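Local coordinates for protein UDP-N-acetylglucosamine 4,6-dehydratase (Vibrio fischeri, PDB 3PVZ) that binds NAD and probably acts as a lyase, removing water from UDP-N-acetylglucosamine as a 4,6-dehydratase of the polysaccharide synthase family, at residues 187-200 against 243-257. Residues are numbered along the deposited sequence; the frame is centred on the assembly and turned at random.
With NAD (nicotinamide-adenine-dinucleotide), chain E.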
loop_
_atom_site.group_PDB
_atom_site.type_symbol
_atom_site.label_atom_id
_atom_site.label_comp_id
_atom_site.label_asym_id
_atom_site.label_seq_id
_atom_site.Cartn_x
_atom_site.Cartn_y
_atom_site.Cartn_z
HETATM N N MSE A 187 -21.876 -12.555 8.542
HETATM C CA MSE A 187 -23.127 -13.249 8.694
HETATM C C MSE A 187 -23.976 -12.520 9.723
HETATM O O MSE A 187 -25.164 -12.425 9.525
HETATM C CB MSE A 187 -22.941 -14.733 9.057
HETATM C CG MSE A 187 -22.465 -15.656 7.934
HETATM SE SE MSE A 187 -23.287 -15.461 6.134
HETATM C CE MSE A 187 -21.946 -14.256 5.304
ATOM N N ARG A 188 -23.392 -11.998 10.803
ATOM C CA ARG A 188 -24.185 -11.283 11.805
ATOM C C ARG A 188 -24.756 -10.027 11.200
ATOM O O ARG A 188 -25.935 -9.728 11.404
ATOM C CB ARG A 188 -23.383 -10.899 13.030
ATOM C CG ARG A 188 -24.154 -10.036 13.999
ATOM C CD ARG A 188 -23.512 -10.006 15.402
ATOM N NE ARG A 188 -22.272 -9.233 15.403
ATOM C CZ ARG A 188 -21.524 -9.030 16.473
ATOM N NH1 ARG A 188 -20.418 -8.321 16.368
ATOM N NH2 ARG A 188 -21.863 -9.560 17.656
ATOM N N LYS A 189 -23.917 -9.289 10.483
ATOM C CA LYS A 189 -24.353 -8.040 9.818
ATOM C C LYS A 189 -25.379 -8.222 8.714
ATOM O O LYS A 189 -26.143 -7.307 8.420
ATOM C CB LYS A 189 -23.158 -7.291 9.237
ATOM C CG LYS A 189 -22.309 -6.561 10.294
ATOM C CD LYS A 189 -23.180 -5.585 11.114
ATOM C CE LYS A 189 -22.379 -4.675 12.027
ATOM N NZ LYS A 189 -21.581 -5.407 13.008
ATOM N N SER A 190 -25.377 -9.391 8.093
ATOM C CA SER A 190 -26.340 -9.711 7.063
ATOM C C SER A 190 -27.758 -9.915 7.579
ATOM O O SER A 190 -28.665 -9.977 6.782
ATOM C CB SER A 190 -25.923 -10.946 6.282
ATOM O OG SER A 190 -26.019 -12.085 7.052
ATOM N N GLU A 191 -27.941 -10.025 8.893
ATOM C CA GLU A 191 -29.288 -9.944 9.503
ATOM C C GLU A 191 -29.839 -8.498 9.518
ATOM O O GLU A 191 -30.973 -8.313 9.914
ATOM C CB GLU A 191 -29.261 -10.496 10.946
ATOM C CG GLU A 191 -28.936 -11.996 10.980
ATOM C CD GLU A 191 -28.638 -12.557 12.362
ATOM O OE1 GLU A 191 -28.355 -11.781 13.284
ATOM O OE2 GLU A 191 -28.644 -13.803 12.513
ATOM N N GLU A 192 -29.029 -7.494 9.131
ATOM C CA GLU A 192 -29.479 -6.097 9.104
ATOM C C GLU A 192 -29.333 -5.384 7.768
ATOM O O GLU A 192 -29.942 -4.374 7.595
ATOM C CB GLU A 192 -28.705 -5.265 10.104
ATOM C CG GLU A 192 -29.015 -5.644 11.532
ATOM C CD GLU A 192 -28.245 -4.817 12.485
ATOM O OE1 GLU A 192 -27.314 -5.402 13.025
ATOM O OE2 GLU A 192 -28.540 -3.598 12.650
ATOM N N ILE A 193 -28.484 -5.880 6.881
ATOM C CA ILE A 193 -28.312 -5.301 5.565
ATOM C C ILE A 193 -27.951 -6.436 4.629
ATOM O O ILE A 193 -27.295 -7.386 5.040
ATOM C CB ILE A 193 -27.163 -4.238 5.575
ATOM C CG1 ILE A 193 -27.077 -3.479 4.243
ATOM C CG2 ILE A 193 -25.850 -4.888 5.875
ATOM C CD1 ILE A 193 -26.116 -2.256 4.281
ATOM N N ALA A 194 -28.412 -6.334 3.387
ATOM C CA ALA A 194 -27.991 -7.198 2.310
ATOM C C ALA A 194 -26.451 -7.139 2.060
ATOM O O ALA A 194 -25.892 -6.076 1.727
ATOM C CB ALA A 194 -28.755 -6.839 1.021
ATOM N N ILE A 195 -25.808 -8.300 2.195
ATOM C CA ILE A 195 -24.385 -8.463 1.942
ATOM C C ILE A 195 -24.181 -9.548 0.888
ATOM O O ILE A 195 -24.709 -10.668 1.014
ATOM C CB ILE A 195 -23.623 -8.893 3.235
ATOM C CG1 ILE A 195 -23.820 -7.856 4.345
ATOM C CG2 ILE A 195 -22.121 -9.054 2.964
ATOM C CD1 ILE A 195 -23.136 -8.188 5.672
ATOM N N SER A 196 -23.423 -9.254 -0.153
ATOM C CA SER A 196 -23.051 -10.300 -1.098
ATOM C C SER A 196 -21.549 -10.259 -1.336
ATOM O O SER A 196 -20.943 -9.209 -1.140
ATOM C CB SER A 196 -23.838 -10.166 -2.410
ATOM O OG SER A 196 -23.351 -9.144 -3.272
ATOM N N THR A 197 -20.954 -11.380 -1.768
ATOM C CA THR A 197 -19.511 -11.418 -1.990
ATOM C C THR A 197 -19.150 -12.017 -3.353
ATOM O O THR A 197 -20.016 -12.309 -4.171
ATOM C CB THR A 197 -18.784 -12.209 -0.877
ATOM O OG1 THR A 197 -19.131 -13.580 -0.981
ATOM C CG2 THR A 197 -19.165 -11.746 0.541
ATOM N N ALA A 198 -17.847 -12.110 -3.610
ATOM C CA ALA A 198 -17.310 -12.844 -4.713
ATOM C C ALA A 198 -16.147 -13.717 -4.277
ATOM O O ALA A 198 -15.444 -13.406 -3.344
ATOM C CB ALA A 198 -16.894 -11.935 -5.773
ATOM N N ARG A 199 -15.948 -14.813 -4.985
ATOM C CA ARG A 199 -14.770 -15.648 -4.809
ATOM C C ARG A 199 -14.026 -15.689 -6.141
ATOM O O ARG A 199 -14.615 -16.017 -7.193
ATOM C CB ARG A 199 -15.220 -17.008 -4.378
ATOM C CG ARG A 199 -14.085 -18.014 -4.259
ATOM C CD ARG A 199 -14.626 -19.283 -3.598
ATOM N NE ARG A 199 -14.839 -19.095 -2.142
ATOM C CZ ARG A 199 -15.844 -19.624 -1.446
ATOM N NH1 ARG A 199 -15.938 -19.399 -0.142
ATOM N NH2 ARG A 199 -16.753 -20.376 -2.043
ATOM N N PHE A 200 -12.755 -15.321 -6.108
ATOM C CA PHE A 200 -11.972 -15.131 -7.336
ATOM C C PHE A 200 -10.916 -16.221 -7.568
ATOM O O PHE A 200 -10.410 -16.796 -6.624
ATOM C CB PHE A 200 -11.212 -13.802 -7.312
ATOM C CG PHE A 200 -12.069 -12.576 -7.106
ATOM C CD1 PHE A 200 -12.585 -11.877 -8.171
ATOM C CD2 PHE A 200 -12.265 -12.069 -5.838
ATOM C CE1 PHE A 200 -13.302 -10.701 -7.971
ATOM C CE2 PHE A 200 -13.012 -10.923 -5.650
ATOM C CZ PHE A 200 -13.546 -10.258 -6.723
ATOM N N LEU A 243 -17.129 -9.150 -12.182
ATOM C CA LEU A 243 -17.677 -10.027 -11.188
ATOM C C LEU A 243 -18.068 -9.276 -9.907
ATOM O O LEU A 243 -19.145 -9.508 -9.412
ATOM C CB LEU A 243 -16.666 -11.136 -10.863
ATOM C CG LEU A 243 -17.075 -12.199 -9.861
ATOM C CD1 LEU A 243 -18.169 -13.029 -10.441
ATOM C CD2 LEU A 243 -15.872 -13.125 -9.567
ATOM N N CYS A 244 -17.194 -8.398 -9.384
ATOM C CA CYS A 244 -17.580 -7.495 -8.269
ATOM C C CYS A 244 -18.906 -6.746 -8.511
ATOM O O CYS A 244 -19.752 -6.690 -7.634
ATOM C CB CYS A 244 -16.490 -6.445 -8.014
ATOM S SG CYS A 244 -14.995 -7.141 -7.292
ATOM N N LEU A 245 -19.052 -6.152 -9.693
ATOM C CA LEU A 245 -20.187 -5.292 -9.992
ATOM C C LEU A 245 -21.476 -6.125 -10.112
ATOM O O LEU A 245 -22.530 -5.671 -9.703
ATOM C CB LEU A 245 -19.978 -4.519 -11.281
ATOM C CG LEU A 245 -21.071 -3.507 -11.745
ATOM C CD1 LEU A 245 -21.262 -2.378 -10.822
ATOM C CD2 LEU A 245 -20.741 -2.942 -13.113
HETATM N N MSE A 246 -21.370 -7.318 -10.696
HETATM C CA MSE A 246 -22.518 -8.204 -10.849
HETATM C C MSE A 246 -22.997 -8.671 -9.487
HETATM O O MSE A 246 -24.180 -8.651 -9.222
HETATM C CB MSE A 246 -22.174 -9.412 -11.713
HETATM C CG MSE A 246 -21.958 -9.132 -13.174
HETATM SE SE MSE A 246 -23.522 -8.524 -14.095
HETATM C CE MSE A 246 -24.672 -10.059 -13.809
ATOM N N SER A 247 -22.065 -9.050 -8.612
ATOM C CA SER A 247 -22.450 -9.476 -7.286
ATOM C C SER A 247 -23.030 -8.270 -6.566
ATOM O O SER A 247 -24.088 -8.349 -5.966
ATOM C CB SER A 247 -21.283 -10.052 -6.520
ATOM O OG SER A 247 -21.665 -10.355 -5.199
ATOM N N CYS A 248 -22.347 -7.142 -6.674
ATOM C CA CYS A 248 -22.862 -5.876 -6.108
ATOM C C CYS A 248 -24.307 -5.530 -6.465
ATOM O O CYS A 248 -25.116 -5.270 -5.581
ATOM C CB CYS A 248 -21.991 -4.660 -6.496
ATOM S SG CYS A 248 -22.458 -3.224 -5.513
ATOM N N ILE A 249 -24.598 -5.441 -7.757
ATOM C CA ILE A 249 -25.887 -4.983 -8.208
ATOM C C ILE A 249 -26.935 -6.101 -8.149
ATOM O O ILE A 249 -28.033 -5.871 -7.682
ATOM C CB ILE A 249 -25.858 -4.538 -9.668
ATOM C CG1 ILE A 249 -24.830 -3.425 -9.904
ATOM C CG2 ILE A 249 -27.321 -4.153 -10.120
ATOM C CD1 ILE A 249 -25.023 -2.189 -9.106
ATOM N N PHE A 250 -26.574 -7.303 -8.585
ATOM C CA PHE A 250 -27.515 -8.443 -8.699
ATOM C C PHE A 250 -27.464 -9.496 -7.579
ATOM O O PHE A 250 -28.342 -10.329 -7.497
ATOM C CB PHE A 250 -27.319 -9.141 -10.061
ATOM C CG PHE A 250 -27.609 -8.234 -11.247
ATOM C CD1 PHE A 250 -28.909 -7.870 -11.548
ATOM C CD2 PHE A 250 -26.587 -7.726 -12.015
ATOM C CE1 PHE A 250 -29.208 -7.029 -12.621
ATOM C CE2 PHE A 250 -26.859 -6.870 -13.142
ATOM C CZ PHE A 250 -28.153 -6.511 -13.429
ATOM N N GLY A 251 -26.456 -9.469 -6.730
ATOM C CA GLY A 251 -26.369 -10.431 -5.654
ATOM C C GLY A 251 -27.474 -10.253 -4.604
ATOM O O GLY A 251 -27.803 -9.113 -4.192
ATOM N N GLU A 252 -28.046 -11.375 -4.161
ATOM C CA GLU A 252 -28.956 -11.315 -3.053
ATOM C C GLU A 252 -28.185 -11.453 -1.763
ATOM O O GLU A 252 -27.048 -11.905 -1.769
ATOM C CB GLU A 252 -30.014 -12.406 -3.174
ATOM C CG GLU A 252 -30.885 -12.209 -4.381
ATOM C CD GLU A 252 -31.961 -13.260 -4.457
ATOM O OE1 GLU A 252 -32.925 -13.154 -3.667
ATOM O OE2 GLU A 252 -31.828 -14.182 -5.283
ATOM N N ASN A 253 -28.820 -11.079 -0.655
ATOM C CA ASN A 253 -28.227 -11.274 0.683
ATOM C C ASN A 253 -27.647 -12.666 0.790
ATOM O O ASN A 253 -28.361 -13.622 0.632
ATOM C CB ASN A 253 -29.233 -11.042 1.841
ATOM C CG ASN A 253 -28.521 -10.757 3.194
ATOM O OD1 ASN A 253 -27.328 -10.419 3.227
ATOM N ND2 ASN A 253 -29.259 -10.860 4.300
ATOM N N ARG A 254 -26.352 -12.727 1.088
ATOM C CA ARG A 254 -25.560 -13.953 1.254
ATOM C C ARG A 254 -25.085 -14.679 -0.009
ATOM O O ARG A 254 -24.507 -15.755 0.101
ATOM C CB ARG A 254 -26.277 -14.956 2.169
ATOM C CG ARG A 254 -26.604 -14.398 3.503
ATOM C CD ARG A 254 -27.246 -15.442 4.413
ATOM N NE ARG A 254 -27.586 -14.710 5.604
ATOM C CZ ARG A 254 -28.773 -14.182 5.875
ATOM N NH1 ARG A 254 -29.808 -14.401 5.076
ATOM N NH2 ARG A 254 -28.921 -13.460 6.995
ATOM N N ASP A 255 -25.274 -14.115 -1.196
ATOM C CA ASP A 255 -24.820 -14.790 -2.402
ATOM C C ASP A 255 -23.292 -14.600 -2.549
ATOM O O ASP A 255 -22.796 -13.476 -2.360
ATOM C CB ASP A 255 -25.435 -14.144 -3.613
ATOM C CG ASP A 255 -26.829 -14.590 -3.911
ATOM O OD1 ASP A 255 -27.405 -15.492 -3.255
ATOM O OD2 ASP A 255 -27.331 -14.028 -4.901
ATOM N N ILE A 256 -22.574 -15.685 -2.860
ATOM C CA ILE A 256 -21.182 -15.635 -3.257
ATOM C C ILE A 256 -21.129 -15.916 -4.765
ATOM O O ILE A 256 -21.413 -17.034 -5.222
ATOM C CB ILE A 256 -20.271 -16.701 -2.573
ATOM C CG1 ILE A 256 -20.389 -16.693 -1.043
ATOM C CG2 ILE A 256 -18.810 -16.471 -2.982
ATOM C CD1 ILE A 256 -19.774 -17.952 -0.399
ATOM N N PHE A 257 -20.768 -14.900 -5.531
ATOM C CA PHE A 257 -20.635 -15.039 -6.986
ATOM C C PHE A 257 -19.252 -15.594 -7.301
ATOM O O PHE A 257 -18.295 -15.290 -6.597
ATOM C CB PHE A 257 -20.835 -13.685 -7.659
ATOM C CG PHE A 257 -22.270 -13.301 -7.848
ATOM C CD1 PHE A 257 -23.250 -13.643 -6.903
ATOM C CD2 PHE A 257 -22.671 -12.603 -8.995
ATOM C CE1 PHE A 257 -24.583 -13.294 -7.096
ATOM C CE2 PHE A 257 -24.015 -12.236 -9.186
ATOM C CZ PHE A 257 -24.964 -12.576 -8.253
HETATM P PA NAD E . -4.534 -5.358 -3.384
HETATM O O1A NAD E . -3.338 -5.469 -2.496
HETATM O O2A NAD E . -4.118 -4.940 -4.761
HETATM O O5B NAD E . -5.432 -4.103 -2.999
HETATM C C5B NAD E . -5.858 -4.031 -1.621
HETATM C C4B NAD E . -6.127 -2.535 -1.427
HETATM O O4B NAD E . -6.595 -2.236 -0.129
HETATM C C3B NAD E . -4.812 -1.721 -1.649
HETATM O O3B NAD E . -4.999 -0.693 -2.600
HETATM C C2B NAD E . -4.516 -1.171 -0.234
HETATM O O2B NAD E . -3.745 0.024 -0.216
HETATM C C1B NAD E . -5.975 -1.039 0.261
HETATM N N9A NAD E . -6.025 -0.967 1.714
HETATM C C8A NAD E . -5.502 -1.838 2.588
HETATM N N7A NAD E . -5.680 -1.440 3.806
HETATM C C5A NAD E . -6.431 -0.299 3.744
HETATM C C6A NAD E . -6.933 0.590 4.690
HETATM N N6A NAD E . -6.743 0.275 6.013
HETATM N N1A NAD E . -7.609 1.667 4.303
HETATM C C2A NAD E . -7.786 1.932 3.013
HETATM N N3A NAD E . -7.306 1.133 2.092
HETATM C C4A NAD E . -6.642 0.032 2.413
HETATM O O3 NAD E . -5.357 -6.741 -3.326
HETATM P PN NAD E . -6.306 -7.153 -4.584
HETATM O O1N NAD E . -5.551 -8.084 -5.517
HETATM O O2N NAD E . -7.024 -6.099 -5.323
HETATM O O5D NAD E . -7.307 -8.208 -3.800
HETATM C C5D NAD E . -8.322 -7.525 -3.081
HETATM C C4D NAD E . -9.186 -8.553 -2.339
HETATM O O4D NAD E . -9.478 -9.689 -3.213
HETATM C C3D NAD E . -8.399 -9.137 -1.145
HETATM O O3D NAD E . -9.257 -9.577 -0.068
HETATM C C2D NAD E . -7.780 -10.421 -1.741
HETATM O O2D NAD E . -7.472 -11.402 -0.739
HETATM C C1D NAD E . -8.914 -10.904 -2.645
HETATM N N1N NAD E . -8.448 -11.838 -3.682
HETATM C C2N NAD E . -7.544 -11.406 -4.569
HETATM C C3N NAD E . -7.084 -12.234 -5.572
HETATM C C7N NAD E . -6.069 -11.786 -6.540
HETATM O O7N NAD E . -5.670 -12.626 -7.342
HETATM N N7N NAD E . -5.562 -10.543 -6.545
HETATM C C4N NAD E . -7.581 -13.558 -5.659
HETATM C C5N NAD E . -8.528 -13.961 -4.732
HETATM C C6N NAD E . -8.943 -13.077 -3.735
#
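Strand 194-198 pairs in parallel with strand 255-257, their axes 24° apart, as neighbours in the Rossmann-type sheet. T197 N bonds to D255 O, F257 N to T197 O, and R199 N to F257 O (2.9 Å). Helix 243-250 packs on one side of strand 194-198, nearly antiparallel to it. Just before strand 255-257, a type II turn from E252 to D255 lets R254 N hydrogen-bond to I195 O. N253 swings its CG opposite the backbone N (chi1 -160°), which brings the amide between S190 and I195. N253 ND2 donates to S190 O at 2.7 Å, close to the amide plane, and N253 OD1 receives I195 N at 2.8 Å, nearly straight. R254 NH2 bonds weakly to S190 OG. S247 OG donates to T197 O (2.8 Å) from the face opposite F257 N and lies 2.8 Å from S196 OG. I256 CG1 packs 3.4 Å from T197 OG1; that hydroxyl hydrogen-bonds to S164 OG. C244 SG meets the F200 ring at its edge, 3.5 Å from F200 CZ, and L243 CD2 touches F200 CD1. F200 CB packs against the nicotinamide ring of NAD. Buried hydroxyls thus tie the helix to the strand leading into the NAD pocket; the N253 amide ties the turn to that strand and to S190 before it.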